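Local atomic coordinates of NADH dehydrogenase, putative (Plasmodium falciparum, PDB entry 5JWC), a protein that probably oxidises NADH through its bound FAD and passes the electrons to ubiquinone, as a type II NADH dehydrogenase of the malaria parasite. Residues 209-214 with 226-231; 187-192 with 220-225; 252-255 with 259-262. One frame throughout, in Å; residues are numbered along the deposited sequence.

Interaction 1 of 3, residues 209-214 with 226-231. With 4W0 (5-fluoro-3-methyl-2-{4-[4-(trifluoromethoxy)benzyl]phenyl}quinolin-4(1H)-one), chain M.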
loop_
_atom_site.group_PDB
_atom_site.type_symbol
_atom_site.label_atom_id
_atom_site.label_comp_id
_atom_site.label_asym_id
_atom_site.label_seq_id
_atom_site.Cartn_x
_atom_site.Cartn_y
_atom_site.Cartn_z
ATOM N N ASP A 209 10.695 -10.141 15.962
ATOM C CA ASP A 209 11.459 -10.683 14.837
ATOM C C ASP A 209 11.986 -9.564 13.927
ATOM O O ASP A 209 13.163 -9.545 13.563
ATOM C CB ASP A 209 10.620 -11.636 13.996
ATOM C CG ASP A 209 10.295 -12.950 14.713
ATOM O OD1 ASP A 209 10.857 -13.245 15.796
ATOM O OD2 ASP A 209 9.458 -13.695 14.163
ATOM N N PHE A 210 11.097 -8.654 13.553
ATOM C CA PHE A 210 11.454 -7.509 12.712
ATOM C C PHE A 210 12.637 -6.727 13.343
ATOM O O PHE A 210 13.660 -6.469 12.691
ATOM C CB PHE A 210 10.219 -6.618 12.523
ATOM C CG PHE A 210 10.370 -5.559 11.464
ATOM C CD1 PHE A 210 11.290 -5.698 10.445
ATOM C CD2 PHE A 210 9.575 -4.425 11.487
ATOM C CE1 PHE A 210 11.427 -4.714 9.458
ATOM C CE2 PHE A 210 9.715 -3.437 10.511
ATOM C CZ PHE A 210 10.649 -3.590 9.496
ATOM N N ILE A 211 12.487 -6.376 14.616
ATOM C CA ILE A 211 13.509 -5.660 15.381
ATOM C C ILE A 211 14.853 -6.406 15.429
ATOM O O ILE A 211 15.922 -5.812 15.195
ATOM C CB ILE A 211 12.985 -5.372 16.810
ATOM C CG1 ILE A 211 11.856 -4.337 16.720
ATOM C CG2 ILE A 211 14.084 -4.842 17.726
ATOM C CD1 ILE A 211 10.977 -4.239 17.957
ATOM N N ASN A 212 14.790 -7.711 15.687
ATOM C CA ASN A 212 15.991 -8.532 15.760
ATOM C C ASN A 212 16.641 -8.830 14.423
ATOM O O ASN A 212 17.782 -9.262 14.386
ATOM C CB ASN A 212 15.682 -9.854 16.456
ATOM C CG ASN A 212 15.685 -9.720 17.957
ATOM O OD1 ASN A 212 16.461 -8.946 18.508
ATOM N ND2 ASN A 212 14.806 -10.451 18.628
ATOM N N LYS A 213 15.918 -8.642 13.325
ATOM C CA LYS A 213 16.512 -8.950 12.030
ATOM C C LYS A 213 16.764 -7.698 11.182
ATOM O O LYS A 213 17.845 -7.128 11.232
ATOM C CB LYS A 213 15.644 -9.932 11.257
ATOM C CG LYS A 213 16.362 -10.529 10.048
ATOM C CD LYS A 213 15.482 -11.486 9.281
ATOM C CE LYS A 213 16.291 -12.306 8.283
ATOM N NZ LYS A 213 15.426 -13.288 7.562
ATOM N N GLU A 214 15.768 -7.270 10.411
ATOM C CA GLU A 214 15.969 -6.175 9.468
ATOM C C GLU A 214 16.290 -4.855 10.166
ATOM O O GLU A 214 17.137 -4.103 9.696
ATOM C CB GLU A 214 14.739 -6.006 8.564
ATOM C CG GLU A 214 14.526 -7.173 7.578
ATOM C CD GLU A 214 13.686 -8.308 8.153
ATOM O OE1 GLU A 214 13.366 -8.285 9.370
ATOM O OE2 GLU A 214 13.339 -9.224 7.370
ATOM N N ILE A 226 15.718 0.030 21.622
ATOM C CA ILE A 226 14.377 -0.468 21.336
ATOM C C ILE A 226 13.922 -1.467 22.395
ATOM O O ILE A 226 14.683 -2.350 22.781
ATOM C CB ILE A 226 14.315 -1.135 19.952
ATOM C CG1 ILE A 226 14.750 -0.135 18.868
ATOM C CG2 ILE A 226 12.892 -1.671 19.683
ATOM C CD1 ILE A 226 14.905 -0.743 17.510
ATOM N N SER A 227 12.684 -1.331 22.859
ATOM C CA SER A 227 12.120 -2.332 23.746
ATOM C C SER A 227 10.674 -2.622 23.394
ATOM O O SER A 227 9.998 -1.814 22.750
ATOM C CB SER A 227 12.210 -1.881 25.210
ATOM O OG SER A 227 11.624 -0.596 25.383
ATOM N N ILE A 228 10.208 -3.789 23.823
ATOM C CA ILE A 228 8.819 -4.166 23.674
ATOM C C ILE A 228 8.283 -4.726 24.976
ATOM O O ILE A 228 8.938 -5.569 25.601
ATOM C CB ILE A 228 8.606 -5.255 22.625
ATOM C CG1 ILE A 228 9.340 -4.973 21.333
ATOM C CG2 ILE A 228 7.117 -5.454 22.348
ATOM C CD1 ILE A 228 9.187 -6.155 20.361
ATOM N N SER A 229 7.081 -4.296 25.351
ATOM C CA SER A 229 6.399 -4.849 26.508
ATOM C C SER A 229 5.037 -5.358 26.066
ATOM O O SER A 229 4.393 -4.728 25.238
ATOM C CB SER A 229 6.233 -3.787 27.606
ATOM O OG SER A 229 7.484 -3.256 28.001
ATOM N N ILE A 230 4.590 -6.479 26.622
ATOM C CA ILE A 230 3.210 -6.914 26.422
ATOM C C ILE A 230 2.497 -6.926 27.771
ATOM O O ILE A 230 3.049 -7.373 28.773
ATOM C CB ILE A 230 3.130 -8.298 25.710
ATOM C CG1 ILE A 230 1.671 -8.708 25.464
ATOM C CG2 ILE A 230 3.892 -9.369 26.465
ATOM C CD1 ILE A 230 1.546 -9.967 24.586
ATOM N N ILE A 231 1.283 -6.394 27.793
ATOM C CA ILE A 231 0.565 -6.184 29.039
ATOM C C ILE A 231 -0.705 -7.020 29.063
ATOM O O ILE A 231 -1.512 -6.958 28.123
ATOM C CB ILE A 231 0.222 -4.701 29.217
ATOM C CG1 ILE A 231 1.509 -3.885 29.367
ATOM C CG2 ILE A 231 -0.689 -4.491 30.427
ATOM C CD1 ILE A 231 1.533 -2.663 28.510
HETATM C C1 4W0 M . 4.648 -16.200 10.821
HETATM C C2 4W0 M . 5.873 -15.552 11.049
HETATM C C3 4W0 M . 7.083 -16.195 10.738
HETATM C C4 4W0 M . 7.089 -17.495 10.200
HETATM C C5 4W0 M . 5.868 -18.143 9.969
HETATM C C6 4W0 M . 4.656 -17.508 10.272
HETATM O O1 4W0 M . 17.490 -13.468 16.602
HETATM C C7 4W0 M . 8.392 -18.172 9.868
HETATM C C8 4W0 M . 9.650 -17.491 10.124
HETATM C C9 4W0 M . 9.627 -16.124 10.691
HETATM C C10 4W0 M . 10.858 -15.315 11.036
HETATM C C11 4W0 M . 11.752 -15.774 12.005
HETATM C C12 4W0 M . 12.864 -15.023 12.369
HETATM C C13 4W0 M . 13.035 -13.798 11.764
HETATM C C14 4W0 M . 12.147 -13.325 10.838
HETATM C C15 4W0 M . 11.045 -14.069 10.474
HETATM O O2 4W0 M . 8.404 -19.288 9.394
HETATM N N 4W0 M . 8.368 -15.497 10.996
HETATM C C16 4W0 M . 14.177 -12.866 12.039
HETATM C C17 4W0 M . 15.015 -13.044 13.274
HETATM C C18 4W0 M . 14.437 -13.081 14.536
HETATM C C19 4W0 M . 15.262 -13.231 15.649
HETATM C C20 4W0 M . 16.649 -13.308 15.483
HETATM C C21 4W0 M . 17.220 -13.257 14.216
HETATM C C22 4W0 M . 16.399 -13.117 13.114
HETATM C C23 4W0 M . 10.946 -18.189 9.784
HETATM F F1 4W0 M . 5.867 -19.373 9.452
HETATM C C24 4W0 M . 17.694 -14.791 17.034
HETATM F F2 4W0 M . 16.527 -15.273 17.468
HETATM F F3 4W0 M . 18.577 -14.800 18.048
HETATM F F4 4W0 M . 18.152 -15.519 16.005
#
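Ile211 meets Ile226 and Ile228 where helix 198-218 packs on strand 227-232, elements of what is probably a Rossmann-type nucleotide-binding domain, as in the pyridine nucleotide-disulphide oxidoreductases. The protein-protein part is wholly apolar. Ile211 supplies the CD1 methyl that serves both partners: it lies 3.6 Å from Ile226 CG2, where the two side chains cross obliquely, and 3.6 Å from Ile228 CD1, where the two chains reach tip to tip. With CG1 beside the backbone N (chi1 -69°), an extended second torsion (chi2 163°) carries the longer branch of Ile211 to the strand, while its CG2 rests 3.9 Å from Ile226 CG2. Phe168 of helix 158-174 also packs on Ile211.

Polar contacts are made elsewhere on the helix, with residues outside the two segments. Asp209 OD1 accepts a hydrogen bond from the amide of Asn466, and OD2 pairs with Tyr463 OH; Glu214 forms a salt bridge with Arg517.

The inhibitor 4W0 is touched by Asp209 through OD2 as well as carbon, OD2 lying 3.8 Å from 4W0 C11. Asn212 CB sits 3.5 Å from C19 of the trifluoromethoxy-bearing ring. Lys213 runs its extended chain past the benzyl linker, bringing its CD to 3.3 Å from 4W0 C16.

Interaction 2 of 3, residues 187-192 with 220-225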
loop_
_atom_site.group_PDB
_atom_site.type_symbol
_atom_site.label_atom_id
_atom_site.label_comp_id
_atom_site.label_asym_id
_atom_site.label_seq_id
_atom_site.Cartn_x
_atom_site.Cartn_y
_atom_site.Cartn_z
ATOM N N LYS A 187 12.594 6.171 25.369
ATOM C CA LYS A 187 11.170 6.390 25.558
ATOM C C LYS A 187 10.402 6.223 24.254
ATOM O O LYS A 187 9.353 5.580 24.221
ATOM C CB LYS A 187 10.908 7.777 26.139
ATOM C CG LYS A 187 11.483 7.987 27.539
ATOM C CD LYS A 187 10.863 9.223 28.174
ATOM C CE LYS A 187 11.604 9.651 29.433
ATOM N NZ LYS A 187 11.020 10.908 29.999
ATOM N N MET A 188 10.933 6.795 23.177
ATOM C CA MET A 188 10.251 6.751 21.885
ATOM C C MET A 188 10.281 5.362 21.258
ATOM O O MET A 188 9.374 5.000 20.524
ATOM C CB MET A 188 10.868 7.755 20.916
ATOM C CG MET A 188 10.241 9.131 20.977
ATOM S SD MET A 188 11.030 10.252 19.793
ATOM C CE MET A 188 12.580 10.575 20.627
ATOM N N LEU A 189 11.321 4.591 21.534
ATOM C CA LEU A 189 11.456 3.279 20.909
ATOM C C LEU A 189 10.892 2.170 21.801
ATOM O O LEU A 189 11.238 1.002 21.662
ATOM C CB LEU A 189 12.928 3.021 20.566
ATOM C CG LEU A 189 13.452 3.993 19.505
ATOM C CD1 LEU A 189 14.980 4.033 19.474
ATOM C CD2 LEU A 189 12.925 3.547 18.150
ATOM N N HIS A 190 10.004 2.535 22.716
ATOM C CA HIS A 190 9.350 1.518 23.515
ATOM C C HIS A 190 7.987 1.194 22.912
ATOM O O HIS A 190 7.114 2.042 22.849
ATOM C CB HIS A 190 9.197 1.967 24.977
ATOM C CG HIS A 190 8.411 1.001 25.805
ATOM N ND1 HIS A 190 7.377 1.399 26.632
ATOM C CD2 HIS A 190 8.464 -0.350 25.899
ATOM C CE1 HIS A 190 6.857 0.328 27.223
ATOM N NE2 HIS A 190 7.498 -0.738 26.790
ATOM N N VAL A 191 7.827 -0.036 22.450
ATOM C CA VAL A 191 6.552 -0.462 21.888
ATOM C C VAL A 191 5.834 -1.262 22.966
ATOM O O VAL A 191 6.420 -2.154 23.583
ATOM C CB VAL A 191 6.729 -1.311 20.614
ATOM C CG1 VAL A 191 5.359 -1.733 20.064
ATOM C CG2 VAL A 191 7.519 -0.520 19.554
ATOM N N ALA A 192 4.588 -0.899 23.217
ATOM C CA ALA A 192 3.765 -1.552 24.216
ATOM C C ALA A 192 2.549 -2.140 23.549
ATOM O O ALA A 192 1.854 -1.444 22.796
ATOM C CB ALA A 192 3.343 -0.563 25.297
ATOM N N LYS A 220 21.424 -0.052 13.128
ATOM C CA LYS A 220 22.252 -0.628 14.189
ATOM C C LYS A 220 22.514 0.333 15.354
ATOM O O LYS A 220 22.547 -0.092 16.507
ATOM C CB LYS A 220 23.575 -1.125 13.622
ATOM C CG LYS A 220 24.377 -1.917 14.635
ATOM C CD LYS A 220 25.724 -2.365 14.093
ATOM C CE LYS A 220 26.538 -3.019 15.201
ATOM N NZ LYS A 220 27.822 -3.578 14.694
ATOM N N ASP A 221 22.645 1.623 15.067
ATOM C CA ASP A 221 22.985 2.607 16.101
ATOM C C ASP A 221 21.885 2.860 17.132
ATOM O O ASP A 221 22.167 3.404 18.195
ATOM C CB ASP A 221 23.374 3.940 15.454
ATOM C CG ASP A 221 24.766 3.900 14.825
ATOM O OD1 ASP A 221 25.018 4.677 13.872
ATOM O OD2 ASP A 221 25.607 3.089 15.287
ATOM N N ILE A 222 20.640 2.492 16.825
ATOM C CA ILE A 222 19.557 2.700 17.782
ATOM C C ILE A 222 18.933 1.386 18.231
ATOM O O ILE A 222 18.018 1.392 19.047
ATOM C CB ILE A 222 18.434 3.615 17.225
ATOM C CG1 ILE A 222 17.797 3.006 15.969
ATOM C CG2 ILE A 222 18.957 5.034 16.952
ATOM C CD1 ILE A 222 16.596 3.809 15.463
ATOM N N PHE A 223 19.438 0.268 17.710
ATOM C CA PHE A 223 18.878 -1.042 18.016
ATOM C C PHE A 223 18.764 -1.259 19.511
ATOM O O PHE A 223 17.731 -1.725 20.003
ATOM C CB PHE A 223 19.717 -2.162 17.408
ATOM C CG PHE A 223 19.331 -3.533 17.903
ATOM C CD1 PHE A 223 18.190 -4.163 17.424
ATOM C CD2 PHE A 223 20.096 -4.184 18.868
ATOM C CE1 PHE A 223 17.820 -5.426 17.891
ATOM C CE2 PHE A 223 19.733 -5.442 19.343
ATOM C CZ PHE A 223 18.591 -6.066 18.849
ATOM N N ASN A 224 19.822 -0.884 20.227
ATOM C CA ASN A 224 19.936 -1.128 21.661
ATOM C C ASN A 224 18.945 -0.339 22.496
ATOM O O ASN A 224 18.719 -0.672 23.650
ATOM C CB ASN A 224 21.355 -0.797 22.138
ATOM C CG ASN A 224 22.374 -1.836 21.709
ATOM O OD1 ASN A 224 22.108 -3.049 21.730
ATOM N ND2 ASN A 224 23.558 -1.366 21.320
ATOM N N PHE A 225 18.351 0.703 21.921
ATOM C CA PHE A 225 17.361 1.498 22.651
ATOM C C PHE A 225 15.923 1.012 22.487
ATOM O O PHE A 225 15.016 1.534 23.122
ATOM C CB PHE A 225 17.458 2.957 22.218
ATOM C CG PHE A 225 18.837 3.521 22.354
ATOM C CD1 PHE A 225 19.575 3.273 23.502
ATOM C CD2 PHE A 225 19.410 4.272 21.339
ATOM C CE1 PHE A 225 20.853 3.783 23.652
ATOM C CE2 PHE A 225 20.694 4.786 21.483
ATOM C CZ PHE A 225 21.412 4.540 22.638
#
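Leu189 points its CB toward 220-225, where its CD1 methyl touches both Ile222 and Phe225 and its CB lies against the Phe225 carbonyl. Its CG stands beside the backbone N (chi1 -65°), and the next torsion carries CD1 across to the other segment. The Leu189 and Phe225 side chains pass at a slant: Leu189 CD1 is 3.9 Å from Phe225 CB, but the phenyl ring leads away from Leu189, toward Asn182, Lys185 and Lys186 of helix 182-188. The side-chain contact is thus made by CB and not by the ring. Closer to the backbone, Leu189 CB lies 3.6 Å from Phe225 O.

Ile222 is approached at its root, its CB 4.1 Å from Leu189 CD1. The Ile222 carbonyl oxygen, 4.0 Å from Leu189 CD1, accepts a 3.0 Å hydrogen bond from Phe225 N, which ties the two partner residues together within one turn.

Ile171 and Leu172 of helix 158-174 also pack on Leu189. Leu189 sits just past the end of helix 182-188, where the chain turns into strand 190-194, the strand that leads into the GxGxxG-type turn of a probable second Rossmann-type domain.

Interaction 3 of 3, residues 252-255 with 259-262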
loop_
_atom_site.group_PDB
_atom_site.type_symbol
_atom_site.label_atom_id
_atom_site.label_comp_id
_atom_site.label_asym_id
_atom_site.label_seq_id
_atom_site.Cartn_x
_atom_site.Cartn_y
_atom_site.Cartn_z
ATOM N N ASN A 252 9.547 -18.076 25.809
ATOM C CA ASN A 252 10.090 -17.650 24.530
ATOM C C ASN A 252 10.230 -16.113 24.525
ATOM O O ASN A 252 11.239 -15.578 24.069
ATOM C CB ASN A 252 9.210 -18.135 23.375
ATOM C CG ASN A 252 9.959 -18.194 22.058
ATOM O OD1 ASN A 252 11.104 -18.646 22.010
ATOM N ND2 ASN A 252 9.324 -17.715 20.981
ATOM N N PHE A 253 9.231 -15.414 25.065
ATOM C CA PHE A 253 9.271 -13.953 25.128
ATOM C C PHE A 253 10.423 -13.468 26.029
ATOM O O PHE A 253 11.163 -12.568 25.641
ATOM C CB PHE A 253 7.920 -13.378 25.602
ATOM C CG PHE A 253 6.882 -13.230 24.490
ATOM C CD1 PHE A 253 7.020 -13.917 23.283
ATOM C CD2 PHE A 253 5.795 -12.386 24.646
ATOM C CE1 PHE A 253 6.077 -13.767 22.248
ATOM C CE2 PHE A 253 4.838 -12.225 23.619
ATOM C CZ PHE A 253 4.988 -12.919 22.420
ATOM N N HIS A 254 10.579 -14.064 27.214
ATOM C CA HIS A 254 11.755 -13.784 28.066
ATOM C C HIS A 254 13.057 -13.938 27.308
ATOM O O HIS A 254 13.895 -13.036 27.297
ATOM C CB HIS A 254 11.783 -14.703 29.289
ATOM C CG HIS A 254 10.777 -14.375 30.323
ATOM N ND1 HIS A 254 10.194 -13.103 30.427
ATOM C CD2 HIS A 254 10.205 -15.094 31.306
ATOM C CE1 HIS A 254 9.343 -13.090 31.407
ATOM N NE2 HIS A 254 9.318 -14.306 31.978
ATOM N N ASN A 255 13.223 -15.084 26.656
ATOM C CA ASN A 255 14.428 -15.346 25.883
ATOM C C ASN A 255 14.638 -14.318 24.773
ATOM O O ASN A 255 15.771 -14.085 24.359
ATOM C CB ASN A 255 14.393 -16.762 25.293
ATOM C CG ASN A 255 14.373 -17.862 26.377
ATOM O OD1 ASN A 255 14.421 -17.580 27.585
ATOM N ND2 ASN A 255 14.276 -19.121 25.940
ATOM N N ASN A 259 9.490 -7.566 27.501
ATOM C CA ASN A 259 8.963 -7.416 28.844
ATOM C C ASN A 259 7.560 -7.992 28.935
ATOM O O ASN A 259 6.624 -7.451 28.348
ATOM C CB ASN A 259 8.949 -5.956 29.291
ATOM C CG ASN A 259 10.321 -5.464 29.705
ATOM O OD1 ASN A 259 11.261 -5.478 28.921
ATOM N ND2 ASN A 259 10.440 -5.032 30.957
ATOM N N VAL A 260 7.421 -9.080 29.683
ATOM C CA VAL A 260 6.109 -9.687 29.857
ATOM C C VAL A 260 5.449 -9.173 31.132
ATOM O O VAL A 260 5.810 -9.561 32.246
ATOM C CB VAL A 260 6.185 -11.204 29.916
ATOM C CG1 VAL A 260 4.781 -11.776 30.015
ATOM C CG2 VAL A 260 6.886 -11.738 28.678
ATOM N N LEU A 261 4.480 -8.293 30.946
ATOM C CA LEU A 261 3.792 -7.661 32.057
ATOM C C LEU A 261 2.436 -8.339 32.269
ATOM O O LEU A 261 1.371 -7.710 32.223
ATOM C CB LEU A 261 3.646 -6.154 31.792
ATOM C CG LEU A 261 4.821 -5.251 32.213
ATOM C CD1 LEU A 261 6.176 -5.860 31.959
ATOM C CD2 LEU A 261 4.757 -3.868 31.583
ATOM N N THR A 262 2.470 -9.650 32.480
ATOM C CA THR A 262 1.285 -10.362 32.958
ATOM C C THR A 262 0.855 -9.812 34.325
ATOM O O THR A 262 1.643 -9.148 35.009
ATOM C CB THR A 262 1.530 -11.872 33.055
ATOM O OG1 THR A 262 2.886 -12.116 33.442
ATOM C CG2 THR A 262 1.282 -12.516 31.704
#
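This contact lies inside the beta-alpha-beta unit formed by strand 227-232, helix 243-255 and strand 259-262, where the last turn of the helix packs on the strand that follows it. Val260 is the residue of the strand that reaches the helix, and its CG2 methyl makes the main approach. That methyl stands 3.6 Å from Phe253 CB and 3.9 Å from His254 CE1, so one branch touches two successive helix residues. CG2 lies beside the backbone N and CG1 anti to it (chi1 -177°), a setting that turns CG2 to the helix.

The two rings meet this methyl differently. At Phe253, Val260 CG2 comes to the ring edge, near the ring plane, and the closest atom is the CB at the foot of the side chain. The ring itself continues inward, packing on Ile230 of strand 227-232 and on Val201 and Thr204 of helix 198-218. The His254 and Val260 side chains cross at about a right angle, with His254 CE1 also 4.0 Å from Val260 CB. The His254 chain leaves the helix to the side, and its end swings nearer to the strand.

No hydrogen bond joins the two segments; strand 259-262 is held in the sheet separately, by backbone bonds from Asn259 and Leu261 to strand 227-232. Phe253 is buried whereas His254 is exposed, so Val260 touches one buried and one exposed neighbour. Cohesion here rests on van der Waals contact of a methyl of the branched Val260 side chain with carbon, with the imidazole as a partly polar neighbour: His254 ND1, 4.0 Å from Val260 CG2, meets the methyl without bonding to it.

How the interactions relate
All three contacts serve the same parallel sheet, without a hydrogen bond across any pair of segments. Interactions 1 and 2 are both buried; interaction 1 is methyl on methyl, while in interaction 2 leucine also lies on backbone carbonyls. Interaction 3 is partly buried and adds an exposed imidazole. Strand 227-232, which carries 226-231, lies between the strands of the other two: Val191 N bonds to Ser227 O at 2.8 Å, and Leu261 N to Ile230 O at 2.8 Å. Side chains add Ser229 OG with His190 NE2. Helix 198-218 supplies Ile211 to interaction 1, touches Phe253 of interaction 3 and packs on Phe223 of segment 220-225. Only interaction 1 includes inhibitor-binding residues.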